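Local structure of amidohydrolase family protein (Acinetobacter baumannii, 4I6K) at residues A[153-158]-A[164-169]; A[176-181]-A[196-201]; A[122-127]-A[137-142]. The protein probably hydrolyses 2-pyrone-4,6-dicarboxylic acid, opening its lactone ring, as a member of the amidohydrolase family. One frame throughout, in Å; residues are numbered along the deposited sequence.

Interaction 1 (A[153-158]-A[164-169])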
loop_
_atom_site.group_PDB
_atom_site.type_symbol
_atom_site.label_atom_id
_atom_site.label_comp_id
_atom_site.label_asym_id
_atom_site.label_seq_id
_atom_site.Cartn_x
_atom_site.Cartn_y
_atom_site.Cartn_z
ATOM N N VAL A 153 6.464 -1.183 7.479
ATOM C CA VAL A 153 6.148 -2.465 6.851
ATOM C C VAL A 153 4.723 -2.449 6.274
ATOM O O VAL A 153 3.745 -2.320 7.015
ATOM C CB VAL A 153 6.309 -3.651 7.830
ATOM C CG1 VAL A 153 5.809 -4.941 7.200
ATOM C CG2 VAL A 153 7.760 -3.796 8.264
ATOM N N GLU A 154 4.628 -2.577 4.949
ATOM C CA GLU A 154 3.358 -2.545 4.219
ATOM C C GLU A 154 2.871 -3.961 3.917
ATOM O O GLU A 154 3.648 -4.814 3.476
ATOM C CB GLU A 154 3.524 -1.751 2.914
ATOM C CG GLU A 154 2.238 -1.533 2.107
ATOM C CD GLU A 154 2.485 -0.793 0.782
ATOM O OE1 GLU A 154 3.662 -0.582 0.405
ATOM O OE2 GLU A 154 1.495 -0.418 0.119
ATOM N N LEU A 155 1.586 -4.216 4.160
ATOM C CA LEU A 155 1.012 -5.536 3.888
ATOM C C LEU A 155 -0.053 -5.482 2.806
ATOM O O LEU A 155 -0.938 -4.625 2.818
ATOM C CB LEU A 155 0.389 -6.151 5.151
ATOM C CG LEU A 155 1.214 -6.064 6.437
ATOM C CD1 LEU A 155 0.493 -6.734 7.613
ATOM C CD2 LEU A 155 2.593 -6.658 6.215
ATOM N N HIS A 156 0.044 -6.407 1.866
ATOM C CA HIS A 156 -1.059 -6.674 0.983
ATOM C C HIS A 156 -1.356 -8.152 1.134
ATOM O O HIS A 156 -0.536 -8.989 0.774
ATOM C CB HIS A 156 -0.710 -6.331 -0.453
ATOM C CG HIS A 156 -1.872 -6.453 -1.384
ATOM N ND1 HIS A 156 -1.815 -7.164 -2.566
ATOM C CD2 HIS A 156 -3.139 -5.982 -1.288
ATOM C CE1 HIS A 156 -2.989 -7.105 -3.166
ATOM N NE2 HIS A 156 -3.811 -6.392 -2.413
ATOM N N ALA A 157 -2.521 -8.463 1.694
ATOM C CA ALA A 157 -2.814 -9.823 2.091
ATOM C C ALA A 157 -4.274 -9.994 2.476
ATOM O O ALA A 157 -4.936 -9.036 2.873
ATOM C CB ALA A 157 -1.915 -10.229 3.250
ATOM N N PRO A 158 -4.780 -11.231 2.360
ATOM C CA PRO A 158 -6.143 -11.557 2.742
ATOM C C PRO A 158 -6.296 -11.573 4.260
ATOM O O PRO A 158 -5.339 -11.896 4.980
ATOM C CB PRO A 158 -6.326 -12.971 2.188
ATOM C CG PRO A 158 -4.922 -13.551 2.204
ATOM C CD PRO A 158 -4.060 -12.394 1.805
ATOM N N GLN A 164 -2.950 -13.315 11.157
ATOM C CA GLN A 164 -1.762 -14.080 11.504
ATOM C C GLN A 164 -0.546 -13.194 11.687
ATOM O O GLN A 164 0.307 -13.439 12.543
ATOM C CB GLN A 164 -1.442 -14.984 10.328
ATOM C CG GLN A 164 -0.754 -16.224 10.694
ATOM C CD GLN A 164 -1.739 -17.269 11.074
ATOM O OE1 GLN A 164 -2.533 -17.083 12.001
ATOM N NE2 GLN A 164 -1.718 -18.382 10.352
ATOM N N LEU A 165 -0.459 -12.173 10.840
ATOM C CA LEU A 165 0.727 -11.329 10.749
ATOM C C LEU A 165 0.804 -10.249 11.815
ATOM O O LEU A 165 1.862 -10.019 12.402
ATOM C CB LEU A 165 0.788 -10.683 9.366
ATOM C CG LEU A 165 1.019 -11.670 8.221
ATOM C CD1 LEU A 165 0.549 -11.083 6.906
ATOM C CD2 LEU A 165 2.490 -12.043 8.172
ATOM N N LEU A 166 -0.314 -9.578 12.052
ATOM C CA LEU A 166 -0.321 -8.451 12.969
ATOM C C LEU A 166 0.252 -8.827 14.336
ATOM O O LEU A 166 1.064 -8.082 14.900
ATOM C CB LEU A 166 -1.734 -7.863 13.106
ATOM C CG LEU A 166 -2.285 -7.048 11.919
ATOM C CD1 LEU A 166 -3.276 -5.971 12.373
ATOM C CD2 LEU A 166 -1.164 -6.405 11.136
ATOM N N PRO A 167 -0.176 -9.976 14.886
ATOM C CA PRO A 167 0.323 -10.379 16.201
ATOM C C PRO A 167 1.844 -10.454 16.254
ATOM O O PRO A 167 2.434 -10.050 17.242
ATOM C CB PRO A 167 -0.297 -11.765 16.398
ATOM C CG PRO A 167 -1.582 -11.675 15.693
ATOM C CD PRO A 167 -1.289 -10.835 14.446
ATOM N N GLN A 168 2.472 -10.961 15.201
ATOM C CA GLN A 168 3.938 -11.014 15.135
ATOM C C GLN A 168 4.576 -9.632 14.983
ATOM O O GLN A 168 5.625 -9.325 15.586
ATOM C CB GLN A 168 4.373 -11.936 13.994
ATOM C CG GLN A 168 4.452 -13.379 14.444
ATOM C CD GLN A 168 3.990 -14.357 13.390
ATOM O OE1 GLN A 168 3.697 -15.512 13.699
ATOM N NE2 GLN A 168 3.918 -13.907 12.140
ATOM N N LEU A 169 3.925 -8.796 14.182
ATOM C CA LEU A 169 4.418 -7.459 13.940
ATOM C C LEU A 169 4.200 -6.570 15.178
ATOM O O LEU A 169 4.847 -5.529 15.328
ATOM C CB LEU A 169 3.780 -6.894 12.667
ATOM C CG LEU A 169 4.096 -7.722 11.399
ATOM C CD1 LEU A 169 3.442 -7.164 10.136
ATOM C CD2 LEU A 169 5.591 -7.841 11.184
#
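L155 and L169 meet tip to tip between the strand and the helix that follows it, with L155 CD1 3.9 Å from L169 CD1. The other methyl of L155, CD2, lies 4.0 Å from the same L169 CD1, which therefore rests against the fork of the strand leucine. L166 joins from the flank: the two side chains cross obliquely, and L166 CD2 comes within 3.9 Å of L155 CD1. The CB of L165 touches that same L155 methyl at 4.3 Å, so three helix residues gather round one leucine end. Looser contacts extend the patch along the strand, V153 CG1 to L169 CD1 at 4.4 Å towards one end and A157 CB to L165 CD1 at 4.5 Å towards the other.

Leucine suits these places because its forked, flexible end can fill the interval between backbones whose axes come no closer than 11.2 Å, while the small A157 lies where the strand has already given way to the turn that leads into helix 159-169. In L155 the first torsion (chi1 -45°) sets CG opposite the carbonyl carbon and carries both methyls out to the helix. Strand and helix run almost exactly antiparallel, at 169°, so V153 falls by L169 and L155 by L165. L169 N bonds back to L165 O, which keeps these two inward leucines one turn apart.

E154 and H156 use the other face of the strand, where E154 OE2 forms a salt bridge with K210 and H156 ND1 is hydrogen-bonded to N125. On the oily face, L155 also touches L162 and is flanked by L124 of strand 119-125 and V176 of strand 176-178; helix 159-169 lies over strand 152-156, and its L169 reaches V176 as well.

Interaction 2 (A[176-181]-A[196-201])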
loop_
_atom_site.group_PDB
_atom_site.type_symbol
_atom_site.label_atom_id
_atom_site.label_comp_id
_atom_site.label_asym_id
_atom_site.label_seq_id
_atom_site.Cartn_x
_atom_site.Cartn_y
_atom_site.Cartn_z
ATOM N N VAL A 176 2.867 -0.163 10.709
ATOM C CA VAL A 176 2.400 -1.226 9.822
ATOM C C VAL A 176 1.251 -0.701 8.965
ATOM O O VAL A 176 0.266 -0.154 9.464
ATOM C CB VAL A 176 1.951 -2.489 10.577
ATOM C CG1 VAL A 176 1.719 -3.638 9.596
ATOM C CG2 VAL A 176 2.976 -2.900 11.638
ATOM N N VAL A 177 1.391 -0.853 7.662
ATOM C CA VAL A 177 0.466 -0.231 6.733
ATOM C C VAL A 177 -0.291 -1.316 6.000
ATOM O O VAL A 177 0.311 -2.248 5.481
ATOM C CB VAL A 177 1.237 0.657 5.740
ATOM C CG1 VAL A 177 0.288 1.376 4.818
ATOM C CG2 VAL A 177 2.112 1.656 6.521
ATOM N N ILE A 178 -1.615 -1.226 5.987
ATOM C CA ILE A 178 -2.396 -2.286 5.360
ATOM C C ILE A 178 -3.042 -1.822 4.061
ATOM O O ILE A 178 -3.789 -0.855 4.058
ATOM C CB ILE A 178 -3.458 -2.892 6.318
ATOM C CG1 ILE A 178 -2.792 -3.465 7.582
ATOM C CG2 ILE A 178 -4.270 -3.977 5.606
ATOM C CD1 ILE A 178 -2.938 -2.566 8.794
ATOM N N ASP A 179 -2.729 -2.527 2.969
ATOM C CA ASP A 179 -3.190 -2.198 1.620
ATOM C C ASP A 179 -4.685 -2.437 1.398
ATOM O O ASP A 179 -5.232 -3.436 1.859
ATOM C CB ASP A 179 -2.420 -3.029 0.591
ATOM C CG ASP A 179 -0.994 -2.560 0.404
ATOM O OD1 ASP A 179 -0.187 -3.351 -0.130
ATOM O OD2 ASP A 179 -0.677 -1.408 0.777
ATOM N N HIS A 180 -5.324 -1.504 0.688
ATOM C CA HIS A 180 -6.686 -1.669 0.152
ATOM C C HIS A 180 -7.732 -2.175 1.158
ATOM O O HIS A 180 -8.253 -3.291 1.030
ATOM C CB HIS A 180 -6.661 -2.578 -1.082
ATOM C CG HIS A 180 -5.551 -2.270 -2.040
ATOM N ND1 HIS A 180 -5.145 -0.982 -2.320
ATOM C CD2 HIS A 180 -4.772 -3.084 -2.796
ATOM C CE1 HIS A 180 -4.152 -1.017 -3.192
ATOM N NE2 HIS A 180 -3.906 -2.278 -3.498
ATOM N N PHE A 181 -8.038 -1.335 2.147
ATOM C CA PHE A 181 -9.025 -1.638 3.189
ATOM C C PHE A 181 -8.820 -2.964 3.908
ATOM O O PHE A 181 -9.708 -3.397 4.643
ATOM C CB PHE A 181 -10.446 -1.604 2.624
ATOM C CG PHE A 181 -10.809 -0.301 1.975
ATOM C CD1 PHE A 181 -11.538 0.657 2.670
ATOM C CD2 PHE A 181 -10.418 -0.030 0.674
ATOM C CE1 PHE A 181 -11.882 1.852 2.073
ATOM C CE2 PHE A 181 -10.759 1.169 0.075
ATOM C CZ PHE A 181 -11.492 2.107 0.768
ATOM N N GLN A 196 -13.183 -9.508 11.130
ATOM C CA GLN A 196 -13.529 -9.019 12.446
ATOM C C GLN A 196 -12.328 -9.152 13.367
ATOM O O GLN A 196 -12.030 -8.244 14.135
ATOM C CB GLN A 196 -14.733 -9.777 13.025
ATOM C CG GLN A 196 -16.056 -9.496 12.330
ATOM C CD GLN A 196 -16.494 -8.038 12.449
ATOM O OE1 GLN A 196 -16.587 -7.493 13.544
ATOM N NE2 GLN A 196 -16.771 -7.406 11.313
ATOM N N LYS A 197 -11.648 -10.291 13.308
ATOM C CA LYS A 197 -10.474 -10.487 14.145
ATOM C C LYS A 197 -9.428 -9.442 13.784
ATOM O O LYS A 197 -8.865 -8.775 14.660
ATOM C CB LYS A 197 -9.909 -11.892 13.967
ATOM C CG LYS A 197 -8.643 -12.159 14.789
ATOM C CD LYS A 197 -8.940 -12.502 16.243
ATOM C CE LYS A 197 -8.935 -14.014 16.462
ATOM N NZ LYS A 197 -9.163 -14.381 17.891
ATOM N N PHE A 198 -9.188 -9.296 12.482
ATOM C CA PHE A 198 -8.254 -8.302 11.943
ATOM C C PHE A 198 -8.502 -6.930 12.549
ATOM O O PHE A 198 -7.587 -6.296 13.070
ATOM C CB PHE A 198 -8.379 -8.252 10.411
ATOM C CG PHE A 198 -7.956 -6.944 9.801
ATOM C CD1 PHE A 198 -8.889 -6.099 9.225
ATOM C CD2 PHE A 198 -6.627 -6.559 9.796
ATOM C CE1 PHE A 198 -8.496 -4.898 8.652
ATOM C CE2 PHE A 198 -6.234 -5.357 9.235
ATOM C CZ PHE A 198 -7.166 -4.528 8.664
ATOM N N LEU A 199 -9.759 -6.494 12.504
ATOM C CA LEU A 199 -10.157 -5.203 13.036
ATOM C C LEU A 199 -9.802 -5.069 14.513
ATOM O O LEU A 199 -9.329 -4.024 14.952
ATOM C CB LEU A 199 -11.660 -5.002 12.849
ATOM C CG LEU A 199 -12.160 -4.765 11.429
ATOM C CD1 LEU A 199 -13.661 -4.913 11.392
ATOM C CD2 LEU A 199 -11.750 -3.387 10.943
ATOM N N SER A 200 -10.049 -6.120 15.284
ATOM C CA SER A 200 -9.775 -6.074 16.714
ATOM C C SER A 200 -8.266 -5.988 16.993
ATOM O O SER A 200 -7.838 -5.532 18.056
ATOM C CB SER A 200 -10.349 -7.314 17.385
ATOM O OG SER A 200 -9.628 -8.470 16.977
ATOM N N LEU A 201 -7.463 -6.426 16.033
ATOM C CA LEU A 201 -6.011 -6.496 16.221
ATOM C C LEU A 201 -5.364 -5.160 15.933
ATOM O O LEU A 201 -4.187 -4.945 16.240
ATOM C CB LEU A 201 -5.398 -7.552 15.297
ATOM C CG LEU A 201 -5.837 -8.988 15.537
ATOM C CD1 LEU A 201 -5.269 -9.914 14.465
ATOM C CD2 LEU A 201 -5.370 -9.387 16.920
#
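The ring of F198 comes down from its helix onto I178, its far end meeting the branched strand side chain obliquely. F198 CZ is 4.2 Å from I178 CG2, while F198 CE2 comes to 4.3 Å from I178 CD1, so both branches of the isoleucine take part. With chi1 at 155°, CG of F198 lies roughly opposite the backbone N, and the ring stretches out from the helix towards the sheet. That length is needed: the CA atoms of I178 and F198 are 10.7 Å apart, an interval that a long flat phenylalanine can bridge when a broad isoleucine receives it. I178 has its CG1 opposite the carbonyl carbon (chi1 -58°), which sets both CG2 and the CG1 arm on the side towards the ring, and CG2 meets that ring obliquely.

F181 contributes its backbone rather than its ring. Its carbonyl O lies 4.4 Å from F198 CE1, again oblique to the ring, and this buried oxygen accepts a hydrogen bond from the OH of Y195, whose own ring also meets that of F198. The F181 ring leads the other way, to A227 and A230 of helix 222-237, where small alanines accommodate it. Positive phi values at both H180 and F181 mark the sharp change of direction after the strand.

H180 turns to the barrel mouth, where its ND1 bonds to S212 and its NE2 to a citrate probably taken up from the crystallisation liquor. Such a division, apolar packing behind the strand and polar residues at its C-terminal end, is characteristic of the (beta/alpha)8 barrel of the amidohydrolase superfamily, with the active site at that end.

Interaction 3 (A[122-127]-A[137-142])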
loop_
_atom_site.group_PDB
_atom_site.type_symbol
_atom_site.label_atom_id
_atom_site.label_comp_id
_atom_site.label_asym_id
_atom_site.label_seq_id
_atom_site.Cartn_x
_atom_site.Cartn_y
_atom_site.Cartn_z
ATOM N N VAL A 122 9.124 -1.598 3.260
ATOM C CA VAL A 122 9.145 -2.784 2.429
ATOM C C VAL A 122 7.737 -3.371 2.441
ATOM O O VAL A 122 6.961 -3.090 3.352
ATOM C CB VAL A 122 10.132 -3.835 2.970
ATOM C CG1 VAL A 122 11.557 -3.358 2.794
ATOM C CG2 VAL A 122 9.845 -4.118 4.437
ATOM N N ARG A 123 7.415 -4.192 1.447
ATOM C CA ARG A 123 6.058 -4.703 1.302
ATOM C C ARG A 123 6.011 -6.223 1.330
ATOM O O ARG A 123 6.795 -6.893 0.657
ATOM C CB ARG A 123 5.462 -4.205 -0.010
ATOM C CG ARG A 123 3.967 -4.431 -0.172
ATOM C CD ARG A 123 3.519 -3.897 -1.529
ATOM N NE ARG A 123 2.070 -3.760 -1.628
ATOM C CZ ARG A 123 1.365 -4.054 -2.716
ATOM N NH1 ARG A 123 0.049 -3.890 -2.714
ATOM N NH2 ARG A 123 1.975 -4.529 -3.797
ATOM N N LEU A 124 5.085 -6.754 2.118
ATOM C CA LEU A 124 4.764 -8.177 2.101
ATOM C C LEU A 124 3.497 -8.370 1.281
ATOM O O LEU A 124 2.390 -8.214 1.795
ATOM C CB LEU A 124 4.536 -8.691 3.524
ATOM C CG LEU A 124 5.768 -9.040 4.355
ATOM C CD1 LEU A 124 5.450 -8.948 5.845
ATOM C CD2 LEU A 124 6.268 -10.432 3.995
ATOM N N ASN A 125 3.664 -8.678 -0.004
ATOM C CA ASN A 125 2.530 -8.899 -0.884
ATOM C C ASN A 125 2.313 -10.386 -0.993
ATOM O O ASN A 125 2.997 -11.063 -1.746
ATOM C CB ASN A 125 2.788 -8.291 -2.259
ATOM C CG ASN A 125 1.552 -8.282 -3.129
ATOM O OD1 ASN A 125 0.498 -8.789 -2.738
ATOM N ND2 ASN A 125 1.670 -7.695 -4.316
ATOM N N LEU A 126 1.357 -10.894 -0.225
ATOM C CA LEU A 126 1.247 -12.333 -0.017
ATOM C C LEU A 126 0.121 -12.993 -0.782
ATOM O O LEU A 126 -0.165 -14.162 -0.562
ATOM C CB LEU A 126 1.105 -12.653 1.471
ATOM C CG LEU A 126 2.302 -12.217 2.313
ATOM C CD1 LEU A 126 2.026 -12.545 3.762
ATOM C CD2 LEU A 126 3.576 -12.879 1.814
ATOM N N PHE A 127 -0.523 -12.260 -1.679
ATOM C CA PHE A 127 -1.534 -12.888 -2.500
ATOM C C PHE A 127 -0.917 -13.970 -3.373
ATOM O O PHE A 127 0.159 -13.771 -3.950
ATOM C CB PHE A 127 -2.294 -11.861 -3.325
ATOM C CG PHE A 127 -3.439 -11.255 -2.590
ATOM C CD1 PHE A 127 -4.702 -11.819 -2.672
ATOM C CD2 PHE A 127 -3.249 -10.149 -1.775
ATOM C CE1 PHE A 127 -5.771 -11.270 -1.965
ATOM C CE2 PHE A 127 -4.307 -9.593 -1.075
ATOM C CZ PHE A 127 -5.574 -10.153 -1.171
ATOM N N PRO A 137 14.356 -16.789 13.530
ATOM C CA PRO A 137 15.441 -15.845 13.815
ATOM C C PRO A 137 15.807 -14.938 12.634
ATOM O O PRO A 137 16.018 -13.742 12.821
ATOM C CB PRO A 137 16.610 -16.764 14.182
ATOM C CG PRO A 137 15.959 -17.956 14.756
ATOM C CD PRO A 137 14.702 -18.159 13.944
ATOM N N ASP A 138 15.879 -15.502 11.434
ATOM C CA ASP A 138 16.211 -14.734 10.232
ATOM C C ASP A 138 15.188 -13.631 9.946
ATOM O O ASP A 138 15.549 -12.539 9.522
ATOM C CB ASP A 138 16.304 -15.674 9.039
ATOM C CG ASP A 138 15.181 -16.696 9.027
ATOM O OD1 ASP A 138 14.699 -17.044 10.126
ATOM O OD2 ASP A 138 14.775 -17.149 7.934
ATOM N N TRP A 139 13.910 -13.925 10.163
ATOM C CA TRP A 139 12.859 -12.927 9.986
ATOM C C TRP A 139 12.954 -11.831 11.023
ATOM O O TRP A 139 12.822 -10.654 10.694
ATOM C CB TRP A 139 11.468 -13.560 10.015
ATOM C CG TRP A 139 11.028 -13.907 8.639
ATOM C CD1 TRP A 139 10.998 -15.148 8.073
ATOM C CD2 TRP A 139 10.601 -12.993 7.628
ATOM N NE1 TRP A 139 10.557 -15.066 6.775
ATOM C CE2 TRP A 139 10.313 -13.753 6.472
ATOM C CE3 TRP A 139 10.432 -11.605 7.585
ATOM C CZ2 TRP A 139 9.859 -13.174 5.290
ATOM C CZ3 TRP A 139 9.982 -11.028 6.413
ATOM C CH2 TRP A 139 9.695 -11.813 5.279
ATOM N N GLN A 140 13.185 -12.232 12.273
ATOM C CA GLN A 140 13.342 -11.293 13.374
ATOM C C GLN A 140 14.509 -10.349 13.107
ATOM O O GLN A 140 14.444 -9.154 13.414
ATOM C CB GLN A 140 13.564 -12.035 14.695
ATOM C CG GLN A 140 12.436 -12.975 15.095
ATOM C CD GLN A 140 12.544 -13.446 16.540
ATOM O OE1 GLN A 140 13.613 -13.857 17.003
ATOM N NE2 GLN A 140 11.434 -13.383 17.262
ATOM N N LYS A 141 15.583 -10.884 12.531
ATOM C CA LYS A 141 16.750 -10.050 12.277
ATOM C C LYS A 141 16.482 -8.994 11.208
ATOM O O LYS A 141 16.784 -7.811 11.389
ATOM C CB LYS A 141 17.969 -10.884 11.900
ATOM C CG LYS A 141 19.246 -10.089 12.087
ATOM C CD LYS A 141 19.059 -9.165 13.296
ATOM C CE LYS A 141 19.585 -7.762 13.036
ATOM N NZ LYS A 141 18.737 -6.727 13.701
ATOM N N PHE A 142 15.941 -9.438 10.081
ATOM C CA PHE A 142 15.485 -8.528 9.042
ATOM C C PHE A 142 14.637 -7.439 9.675
ATOM O O PHE A 142 14.888 -6.249 9.495
ATOM C CB PHE A 142 14.641 -9.293 8.026
ATOM C CG PHE A 142 14.095 -8.433 6.929
ATOM C CD1 PHE A 142 12.738 -8.281 6.766
ATOM C CD2 PHE A 142 14.947 -7.772 6.071
ATOM C CE1 PHE A 142 12.242 -7.498 5.759
ATOM C CE2 PHE A 142 14.455 -6.989 5.073
ATOM C CZ PHE A 142 13.105 -6.848 4.913
#
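F142 and V122 form one half of this contact, with the ring projecting from the helix to the strand. F142 CZ stands 4.3 Å from V122 CG2 and 4.4 Å from V122 CG1, so the valine offers both methyls to the end of the ring, which they meet obliquely. With CG opposite the backbone N (chi1 179°), the F142 ring reaches out towards the strand. A compact, beta-branched valine fits this position well: it favours the extended backbone while the phenylalanine supplies the length to span 10.8 Å between CA atoms.

In the beta-alpha-beta unit of strand 119-125, helix 137-148 and strand 152-156, this is the packing of the helix against the outer face of its preceding strand, a repeating element of the (beta/alpha)8 barrel. R123, between the two touching strand residues, turns to the barrel interior, where NH1 makes a salt bridge with D179 and a hydrogen bond to the bound citrate; N125 ND2 also bonds to the citrate.

W139, one turn before F142 on the helix, makes the second half. W139 CH2 lies 3.9 Å from L124 CD2; the leucine and the indole point opposite ways and pass alongside, the methyl approaching the indole obliquely. The large ring lets a residue that leaves the helix at an angle still bring its far end to the strand. Within the helix F142 CD1 is 3.9 Å from W139 CZ3, so the two aromatics support one another, and H104 stacks on the indole.

How the interactions relate
All three contacts are apolar, each between a strand and the helix after it, but they differ in depth. Interactions 1 and 2 are fully buried; interaction 3 is only partly so, with L124 and W139 retaining some exposure. The residues differ as well: forked leucines mesh in interaction 1, one phenylalanine is set against an isoleucine in interaction 2, and two aromatics reach across in interaction 3. Their strands are neighbours, with 152-156 in the middle: L155 N probably bonds to V177 O on one flank, and E154 O to L124 N on the other. Interactions 2 and 3, with centres about 17 Å apart, are linked by the salt bridge between R123 and D179 on the barrel's inner side.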